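Local coordinates for protein pectinesterase 1 (Solanum lycopersicum, PDB 1XG2) that hydrolyses the methyl esters of pectin, releasing methanol and leaving free galacturonate, and may help prepare fruit cell walls for softening during ripening, at residues T256-E261 against G279-T284; L113-D118 against Q141-S146. All blocks are in the same frame, centred on the assembly; numbering follows the deposited sequence.

Interaction 1. Residues T256-E261 against G279-T284; sequences TLYYGE and GYHVIT
Tyr259 and Tyr280 sit side by side in neighbouring parallel strands, their side chains on one face of the sheet. Four backbone hydrogen bonds join the strands. Tyr259 N gives to Gly279 O at 3.0 Å, and His281 N gives to Tyr259 O at 2.8 Å. Glu261 N then reaches His281 O, and Ile283 N reaches Glu261 O. The acceptor Gly279 O also meets Tyr258 CA at 3.3 Å in a CA-H...O contact. Side chains add a fifth bond: Tyr280 OH gives to Glu261 OE2 at 2.7 Å, coming from above the carboxylate plane, 60° out of it. Tyr280 CG lies opposite the backbone N (chi1 174°), which sends the ring along the strand pair toward that carboxylate. OE2 also takes Arg274 NE in a salt bridge and Trp245 NE1. Swapping Tyr280 for a phenylalanine would probably leave OE2 without its phenol donor and the ring freer to shift. On the opposite face, the Tyr258 and His281 rings are roughly parallel (29° between planes) but displaced, with little overlap and centroids 4.6 Å apart. Tyr259 OH is bonded to Ser227 OG. Three donors on one buried carboxylate oxygen probably keep Glu261 ionised.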
ATOM      1  N   THR A 256     -17.071 -11.292   1.886  1.00 15.94           N
ATOM      2  CA  THR A 256     -16.161 -11.129   0.739  1.00 15.35           C
ATOM      3  C   THR A 256     -14.692 -10.888   1.121  1.00 14.71           C
ATOM      4  O   THR A 256     -13.799 -11.076   0.295  1.00 12.88           O
ATOM      5  CB  THR A 256     -16.642  -9.973  -0.154  1.00 15.35           C
ATOM      6  OG1 THR A 256     -16.952  -8.824   0.652  1.00 14.80           O
ATOM      7  CG2 THR A 256     -17.964 -10.330  -0.860  1.00 17.11           C
ATOM      8  N   LEU A 257     -14.446 -10.440   2.350  1.00 13.85           N
ATOM      9  CA  LEU A 257     -13.081 -10.352   2.855  1.00 13.93           C
ATOM     10  C   LEU A 257     -12.493 -11.763   2.965  1.00 14.11           C
ATOM     11  O   LEU A 257     -13.227 -12.766   2.979  1.00 14.48           O
ATOM     12  CB  LEU A 257     -13.039  -9.605   4.208  1.00 14.03           C
ATOM     13  CG  LEU A 257     -13.759 -10.250   5.410  1.00 13.62           C
ATOM     14  CD1 LEU A 257     -12.918 -11.332   6.050  1.00 12.76           C
ATOM     15  CD2 LEU A 257     -14.118  -9.194   6.436  1.00 14.49           C
ATOM     16  N   TYR A 258     -11.168 -11.842   3.025  1.00 13.60           N
ATOM     17  CA  TYR A 258     -10.462 -13.077   3.331  1.00 13.43           C
ATOM     18  C   TYR A 258      -9.419 -12.774   4.395  1.00 13.47           C
ATOM     19  O   TYR A 258      -8.372 -12.180   4.098  1.00 13.14           O
ATOM     20  CB  TYR A 258      -9.769 -13.661   2.094  1.00 13.85           C
ATOM     21  CG  TYR A 258      -9.118 -15.004   2.364  1.00 14.30           C
ATOM     22  CD1 TYR A 258      -7.813 -15.091   2.864  1.00 15.45           C
ATOM     23  CD2 TYR A 258      -9.798 -16.186   2.112  1.00 15.98           C
ATOM     24  CE1 TYR A 258      -7.214 -16.327   3.114  1.00 16.00           C
ATOM     25  CE2 TYR A 258      -9.203 -17.433   2.360  1.00 17.92           C
ATOM     26  CZ  TYR A 258      -7.917 -17.490   2.855  1.00 18.29           C
ATOM     27  OH  TYR A 258      -7.333 -18.709   3.108  1.00 21.65           O
ATOM     28  N   TYR A 259      -9.723 -13.176   5.623  1.00 12.91           N
ATOM     29  CA  TYR A 259      -8.828 -13.050   6.752  1.00 13.00           C
ATOM     30  C   TYR A 259      -8.455 -14.449   7.214  1.00 13.69           C
ATOM     31  O   TYR A 259      -9.329 -15.270   7.492  1.00 14.94           O
ATOM     32  CB  TYR A 259      -9.500 -12.267   7.884  1.00 12.05           C
ATOM     33  CG  TYR A 259      -9.607 -10.768   7.667  1.00 11.82           C
ATOM     34  CD1 TYR A 259      -8.947 -10.130   6.619  1.00 11.32           C
ATOM     35  CD2 TYR A 259     -10.392  -9.987   8.515  1.00 10.94           C
ATOM     36  CE1 TYR A 259      -9.060  -8.766   6.427  1.00 11.56           C
ATOM     37  CE2 TYR A 259     -10.491  -8.610   8.351  1.00 11.12           C
ATOM     38  CZ  TYR A 259      -9.830  -8.005   7.301  1.00 12.07           C
ATOM     39  OH  TYR A 259      -9.941  -6.656   7.132  1.00 12.08           O
ATOM     40  N   GLY A 260      -7.164 -14.724   7.291  1.00 13.91           N
ATOM     41  CA  GLY A 260      -6.693 -16.046   7.652  1.00 14.31           C
ATOM     42  C   GLY A 260      -5.662 -16.016   8.744  1.00 14.32           C
ATOM     43  O   GLY A 260      -4.905 -15.053   8.860  1.00 14.01           O
ATOM     44  N   GLU A 261      -5.648 -17.078   9.548  1.00 14.42           N
ATOM     45  CA  GLU A 261      -4.598 -17.330  10.518  1.00 14.97           C
ATOM     46  C   GLU A 261      -4.072 -18.758  10.358  1.00 15.59           C
ATOM     47  O   GLU A 261      -4.861 -19.702  10.270  1.00 15.38           O
ATOM     48  CB  GLU A 261      -5.112 -17.108  11.938  1.00 14.98           C
ATOM     49  CG  GLU A 261      -5.372 -15.643  12.261  1.00 14.94           C
ATOM     50  CD  GLU A 261      -6.047 -15.449  13.609  1.00 14.80           C
ATOM     51  OE1 GLU A 261      -5.348 -15.552  14.634  1.00 15.20           O
ATOM     52  OE2 GLU A 261      -7.272 -15.190  13.642  1.00 14.85           O
ATOM     53  N   GLY A 279     -15.947 -14.989   5.656  1.00 16.26           N
ATOM     54  CA  GLY A 279     -14.648 -14.577   5.146  1.00 16.42           C
ATOM     55  C   GLY A 279     -13.466 -14.827   6.062  1.00 16.48           C
ATOM     56  O   GLY A 279     -12.335 -14.622   5.632  1.00 15.94           O
ATOM     57  N   TYR A 280     -13.715 -15.233   7.313  1.00 16.36           N
ATOM     58  CA  TYR A 280     -12.652 -15.587   8.238  1.00 16.64           C
ATOM     59  C   TYR A 280     -12.331 -17.084   8.198  1.00 17.09           C
ATOM     60  O   TYR A 280     -13.228 -17.926   8.269  1.00 16.76           O
ATOM     61  CB  TYR A 280     -12.986 -15.198   9.687  1.00 16.82           C
ATOM     62  CG  TYR A 280     -11.930 -15.722  10.626  1.00 16.20           C
ATOM     63  CD1 TYR A 280     -10.644 -15.204  10.597  1.00 16.71           C
ATOM     64  CD2 TYR A 280     -12.192 -16.774  11.492  1.00 16.26           C
ATOM     65  CE1 TYR A 280      -9.638 -15.704  11.425  1.00 17.29           C
ATOM     66  CE2 TYR A 280     -11.197 -17.282  12.332  1.00 16.53           C
ATOM     67  CZ  TYR A 280      -9.930 -16.745  12.297  1.00 16.50           C
ATOM     68  OH  TYR A 280      -8.945 -17.244  13.116  1.00 15.37           O
ATOM     69  N   HIS A 281     -11.044 -17.403   8.141  1.00 17.06           N
ATOM     70  CA  HIS A 281     -10.581 -18.774   7.985  1.00 17.98           C
ATOM     71  C   HIS A 281      -9.439 -19.139   8.923  1.00 18.11           C
ATOM     72  O   HIS A 281      -8.376 -18.529   8.890  1.00 16.24           O
ATOM     73  CB  HIS A 281     -10.121 -18.994   6.547  1.00 18.41           C
ATOM     74  CG  HIS A 281     -11.192 -18.745   5.541  1.00 20.25           C
ATOM     75  ND1 HIS A 281     -11.272 -17.575   4.818  1.00 23.08           N
ATOM     76  CD2 HIS A 281     -12.252 -19.495   5.163  1.00 22.15           C
ATOM     77  CE1 HIS A 281     -12.327 -17.624   4.025  1.00 22.71           C
ATOM     78  NE2 HIS A 281     -12.937 -18.779   4.213  1.00 23.97           N
ATOM     79  N   VAL A 282      -9.665 -20.157   9.755  1.00 18.47           N
ATOM     80  CA  VAL A 282      -8.572 -20.817  10.444  1.00 19.45           C
ATOM     81  C   VAL A 282      -7.945 -21.731   9.405  1.00 20.03           C
ATOM     82  O   VAL A 282      -8.576 -22.692   8.963  1.00 21.05           O
ATOM     83  CB  VAL A 282      -9.061 -21.634  11.673  1.00 19.65           C
ATOM     84  CG1 VAL A 282      -7.872 -22.248  12.422  1.00 20.15           C
ATOM     85  CG2 VAL A 282      -9.905 -20.752  12.596  1.00 20.41           C
ATOM     86  N   ILE A 283      -6.734 -21.407   8.970  1.00 20.23           N
ATOM     87  CA  ILE A 283      -6.041 -22.188   7.963  1.00 20.42           C
ATOM     88  C   ILE A 283      -5.202 -23.287   8.622  1.00 21.29           C
ATOM     89  O   ILE A 283      -4.317 -22.996   9.429  1.00 21.12           O
ATOM     90  CB  ILE A 283      -5.138 -21.286   7.091  1.00 20.06           C
ATOM     91  CG1 ILE A 283      -5.940 -20.127   6.476  1.00 19.29           C
ATOM     92  CG2 ILE A 283      -4.480 -22.118   5.977  1.00 20.00           C
ATOM     93  CD1 ILE A 283      -5.052 -19.067   5.803  1.00 19.05           C
ATOM     94  N   THR A 284      -5.500 -24.543   8.280  1.00 22.07           N
ATOM     95  CA  THR A 284      -4.690 -25.700   8.686  1.00 23.28           C
ATOM     96  C   THR A 284      -3.895 -26.306   7.522  1.00 23.29           C
ATOM     97  O   THR A 284      -2.856 -26.943   7.730  1.00 24.45           O
ATOM     98  CB  THR A 284      -5.592 -26.796   9.310  1.00 23.61           C
ATOM     99  OG1 THR A 284      -6.641 -27.147   8.397  1.00 24.28           O
ATOM    100  CG2 THR A 284      -6.323 -26.269  10.542  1.00 24.02           C
TER

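Interaction 2. Residues L113-D118 against Q141-S146; sequences LRVGAD and QFYRDS
Gln141 and Tyr143 reach from strand 140-144 to Val115, and these side chains make most of the contact. Gln141 comes first. Its chain is extended beyond CG and slides past Val115 in the opposite direction. The amide carbon CD lies 3.5 Å from Val115 CG1, and the end of the amide sits beside the carbonyl of Val115. Farther back, Gln141 CG approaches Ala117 O at 4.1 Å. Phe142 turns to the other side of its strand, away from 113-118, as the alternation of any beta strand requires. The fold is the right-handed parallel beta-helix of pectinesterases, whose successive coils stack into parallel sheets. Strands 113-115 and 140-144 lie in different sheets, and their axes come no closer than 10.6 Å. Side chains therefore bridge the interior between the sheets. Tyr143 is the next to point inward. Its CG is anti to the carbonyl carbon (chi1 -67°), and the ring comes at Val115 from the opposite direction. The hydroxyl OH ends 3.5 Å from Val115 CG2. Leu113 CD2 meets the ring edge, 4.4 Å from Tyr143 CE2, while Phe163 stacks on the ring. From Arg144 on, the chain no longer meets 113-118. Arg144 NE forms a salt bridge with Asp145 OD2, and Ser146 OG gives a hydrogen bond to Arg144 O at 3.0 Å.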
ATOM      1  N   LEU A 113       5.063   6.748   7.299  1.00  9.10           N
ATOM      2  CA  LEU A 113       5.604   6.329   6.015  1.00  9.13           C
ATOM      3  C   LEU A 113       4.510   5.914   5.037  1.00  9.11           C
ATOM      4  O   LEU A 113       3.666   5.078   5.358  1.00  9.07           O
ATOM      5  CB  LEU A 113       6.547   5.146   6.220  1.00  8.91           C
ATOM      6  CG  LEU A 113       7.173   4.508   4.977  1.00  9.71           C
ATOM      7  CD1 LEU A 113       8.159   5.445   4.305  1.00 10.44           C
ATOM      8  CD2 LEU A 113       7.844   3.207   5.380  1.00 11.24           C
ATOM      9  N   ARG A 114       4.558   6.468   3.832  1.00  8.91           N
ATOM     10  CA  ARG A 114       3.767   5.949   2.721  1.00  9.16           C
ATOM     11  C   ARG A 114       4.686   5.368   1.663  1.00  9.08           C
ATOM     12  O   ARG A 114       5.632   6.010   1.216  1.00  7.78           O
ATOM     13  CB  ARG A 114       2.872   7.010   2.100  1.00  9.40           C
ATOM     14  CG  ARG A 114       2.249   6.579   0.776  1.00 10.16           C
ATOM     15  CD  ARG A 114       1.095   7.454   0.337  1.00 12.23           C
ATOM     16  NE  ARG A 114       1.512   8.838   0.128  1.00 12.22           N
ATOM     17  CZ  ARG A 114       2.201   9.280  -0.929  1.00 12.72           C
ATOM     18  NH1 ARG A 114       2.563   8.464  -1.909  1.00 13.03           N
ATOM     19  NH2 ARG A 114       2.521  10.569  -1.007  1.00 12.78           N
ATOM     20  N   VAL A 115       4.394   4.139   1.263  1.00  9.15           N
ATOM     21  CA  VAL A 115       5.114   3.499   0.180  1.00  9.34           C
ATOM     22  C   VAL A 115       4.145   3.086  -0.918  1.00  9.79           C
ATOM     23  O   VAL A 115       3.175   2.383  -0.657  1.00  9.15           O
ATOM     24  CB  VAL A 115       5.886   2.286   0.692  1.00  9.73           C
ATOM     25  CG1 VAL A 115       6.687   1.657  -0.426  1.00 11.76           C
ATOM     26  CG2 VAL A 115       6.817   2.695   1.862  1.00 10.16           C
ATOM     27  N   GLY A 116       4.420   3.550  -2.136  1.00  9.88           N
ATOM     28  CA  GLY A 116       3.769   3.098  -3.362  1.00 10.23           C
ATOM     29  C   GLY A 116       4.810   2.765  -4.430  1.00 10.60           C
ATOM     30  O   GLY A 116       4.581   2.982  -5.615  1.00 10.90           O
ATOM     31  N   ALA A 117       5.944   2.220  -3.983  1.00 10.37           N
ATOM     32  CA  ALA A 117       7.086   1.876  -4.804  1.00 10.42           C
ATOM     33  C   ALA A 117       7.140   0.369  -4.949  1.00 10.46           C
ATOM     34  O   ALA A 117       7.157  -0.368  -3.958  1.00 10.71           O
ATOM     35  CB  ALA A 117       8.381   2.369  -4.151  1.00 10.75           C
ATOM     36  N   ASP A 118       7.155  -0.089  -6.183  1.00 10.31           N
ATOM     37  CA  ASP A 118       7.259  -1.505  -6.458  1.00 10.77           C
ATOM     38  C   ASP A 118       8.663  -2.023  -6.181  1.00 10.79           C
ATOM     39  O   ASP A 118       9.651  -1.317  -6.409  1.00 10.64           O
ATOM     40  CB  ASP A 118       6.874  -1.777  -7.899  1.00 10.88           C
ATOM     41  CG  ASP A 118       6.728  -3.247  -8.192  1.00 11.18           C
ATOM     42  OD1 ASP A 118       6.063  -3.953  -7.416  1.00  8.82           O
ATOM     43  OD2 ASP A 118       7.223  -3.782  -9.198  1.00 11.65           O
ATOM     44  N   GLN A 141       5.904  -4.864  -1.807  1.00  8.42           N
ATOM     45  CA  GLN A 141       6.721  -4.353  -0.709  1.00  8.59           C
ATOM     46  C   GLN A 141       7.106  -5.484   0.252  1.00  7.98           C
ATOM     47  O   GLN A 141       6.335  -6.410   0.480  1.00  8.23           O
ATOM     48  CB  GLN A 141       5.978  -3.249   0.057  1.00  8.75           C
ATOM     49  CG  GLN A 141       5.328  -2.196  -0.834  1.00  8.80           C
ATOM     50  CD  GLN A 141       4.562  -1.117  -0.087  1.00  9.93           C
ATOM     51  OE1 GLN A 141       3.767  -0.386  -0.699  1.00 11.20           O
ATOM     52  NE2 GLN A 141       4.797  -0.997   1.197  1.00  5.39           N
ATOM     53  N   PHE A 142       8.304  -5.373   0.803  1.00  7.76           N
ATOM     54  CA  PHE A 142       8.829  -6.306   1.782  1.00  8.30           C
ATOM     55  C   PHE A 142       9.373  -5.513   2.961  1.00  8.28           C
ATOM     56  O   PHE A 142      10.219  -4.618   2.786  1.00  8.33           O
ATOM     57  CB  PHE A 142       9.937  -7.141   1.150  1.00  8.18           C
ATOM     58  CG  PHE A 142      10.504  -8.209   2.046  1.00  8.05           C
ATOM     59  CD1 PHE A 142       9.710  -9.228   2.541  1.00  9.95           C
ATOM     60  CD2 PHE A 142      11.857  -8.204   2.369  1.00  9.68           C
ATOM     61  CE1 PHE A 142      10.258 -10.200   3.371  1.00 11.45           C
ATOM     62  CE2 PHE A 142      12.409  -9.195   3.185  1.00  9.39           C
ATOM     63  CZ  PHE A 142      11.613 -10.172   3.686  1.00  9.97           C
ATOM     64  N   TYR A 143       8.888  -5.866   4.146  1.00  8.48           N
ATOM     65  CA  TYR A 143       9.321  -5.303   5.411  1.00  9.06           C
ATOM     66  C   TYR A 143      10.008  -6.398   6.215  1.00  9.48           C
ATOM     67  O   TYR A 143       9.453  -7.469   6.405  1.00  9.80           O
ATOM     68  CB  TYR A 143       8.132  -4.750   6.205  1.00  9.39           C
ATOM     69  CG  TYR A 143       7.526  -3.548   5.533  1.00  8.13           C
ATOM     70  CD1 TYR A 143       6.723  -3.691   4.393  1.00  9.26           C
ATOM     71  CD2 TYR A 143       7.743  -2.271   6.021  1.00  8.08           C
ATOM     72  CE1 TYR A 143       6.165  -2.590   3.762  1.00  8.20           C
ATOM     73  CE2 TYR A 143       7.191  -1.153   5.380  1.00  8.26           C
ATOM     74  CZ  TYR A 143       6.424  -1.325   4.242  1.00  8.23           C
ATOM     75  OH  TYR A 143       5.888  -0.232   3.591  1.00  9.04           O
ATOM     76  N   ARG A 144      11.211  -6.109   6.681  1.00  9.83           N
ATOM     77  CA  ARG A 144      12.045  -7.089   7.355  1.00 10.18           C
ATOM     78  C   ARG A 144      12.725  -6.468   8.562  1.00 10.19           C
ATOM     79  O   ARG A 144      13.266  -5.363   8.483  1.00  9.65           O
ATOM     80  CB  ARG A 144      13.086  -7.614   6.374  1.00 10.55           C
ATOM     81  CG  ARG A 144      14.080  -8.610   6.934  1.00 11.68           C
ATOM     82  CD  ARG A 144      13.507  -9.989   7.257  1.00 12.65           C
ATOM     83  NE  ARG A 144      14.498 -10.777   7.990  1.00 12.68           N
ATOM     84  CZ  ARG A 144      14.629 -12.099   7.936  1.00 13.13           C
ATOM     85  NH1 ARG A 144      13.811 -12.853   7.205  1.00 12.36           N
ATOM     86  NH2 ARG A 144      15.592 -12.680   8.641  1.00 13.82           N
ATOM     87  N   ASP A 145      12.737  -7.214   9.668  1.00 11.05           N
ATOM     88  CA  ASP A 145      13.475  -6.840  10.870  1.00 11.75           C
ATOM     89  C   ASP A 145      13.130  -5.432  11.372  1.00 11.71           C
ATOM     90  O   ASP A 145      13.990  -4.721  11.881  1.00 11.63           O
ATOM     91  CB  ASP A 145      14.980  -6.948  10.614  1.00 12.63           C
ATOM     92  CG  ASP A 145      15.452  -8.388  10.447  1.00 15.34           C
ATOM     93  OD1 ASP A 145      16.601  -8.570   9.995  1.00 19.43           O
ATOM     94  OD2 ASP A 145      14.762  -9.386  10.736  1.00 16.64           O
ATOM     95  N   SER A 146      11.870  -5.031  11.216  1.00 11.52           N
ATOM     96  CA  SER A 146      11.479  -3.654  11.486  1.00 11.37           C
ATOM     97  C   SER A 146      10.493  -3.591  12.649  1.00 11.52           C
ATOM     98  O   SER A 146       9.899  -4.592  13.038  1.00 11.07           O
ATOM     99  CB  SER A 146      10.891  -3.014  10.220  1.00 11.93           C
ATOM    100  OG  SER A 146      11.895  -2.816   9.226  1.00 10.81           O
TER

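Interaction 1 and interaction 2 share one parallel sheet of the beta-helix, in the C-terminal pectinesterase domain of the longer protein. Strands 140-144, 258-262 and 280-283 all belong to it, but 113-115 lies in another sheet. Interaction 1 joins neighbouring strands side by side at the end of the sheet, whereas interaction 2 spans the interior. Their centres are about 24 Å apart and their nearest atoms about 16 Å, so they do not touch. The side chain of Tyr259 is about 5 Å from that of Arg221, a probable substrate-binding residue. The side chain of Leu113 is farther, about 10 Å, from that of Asp132, the predicted proton donor. Asp118 OD2 is hydrogen-bonded to Tyr104 OH of the pectinesterase inhibitor chain.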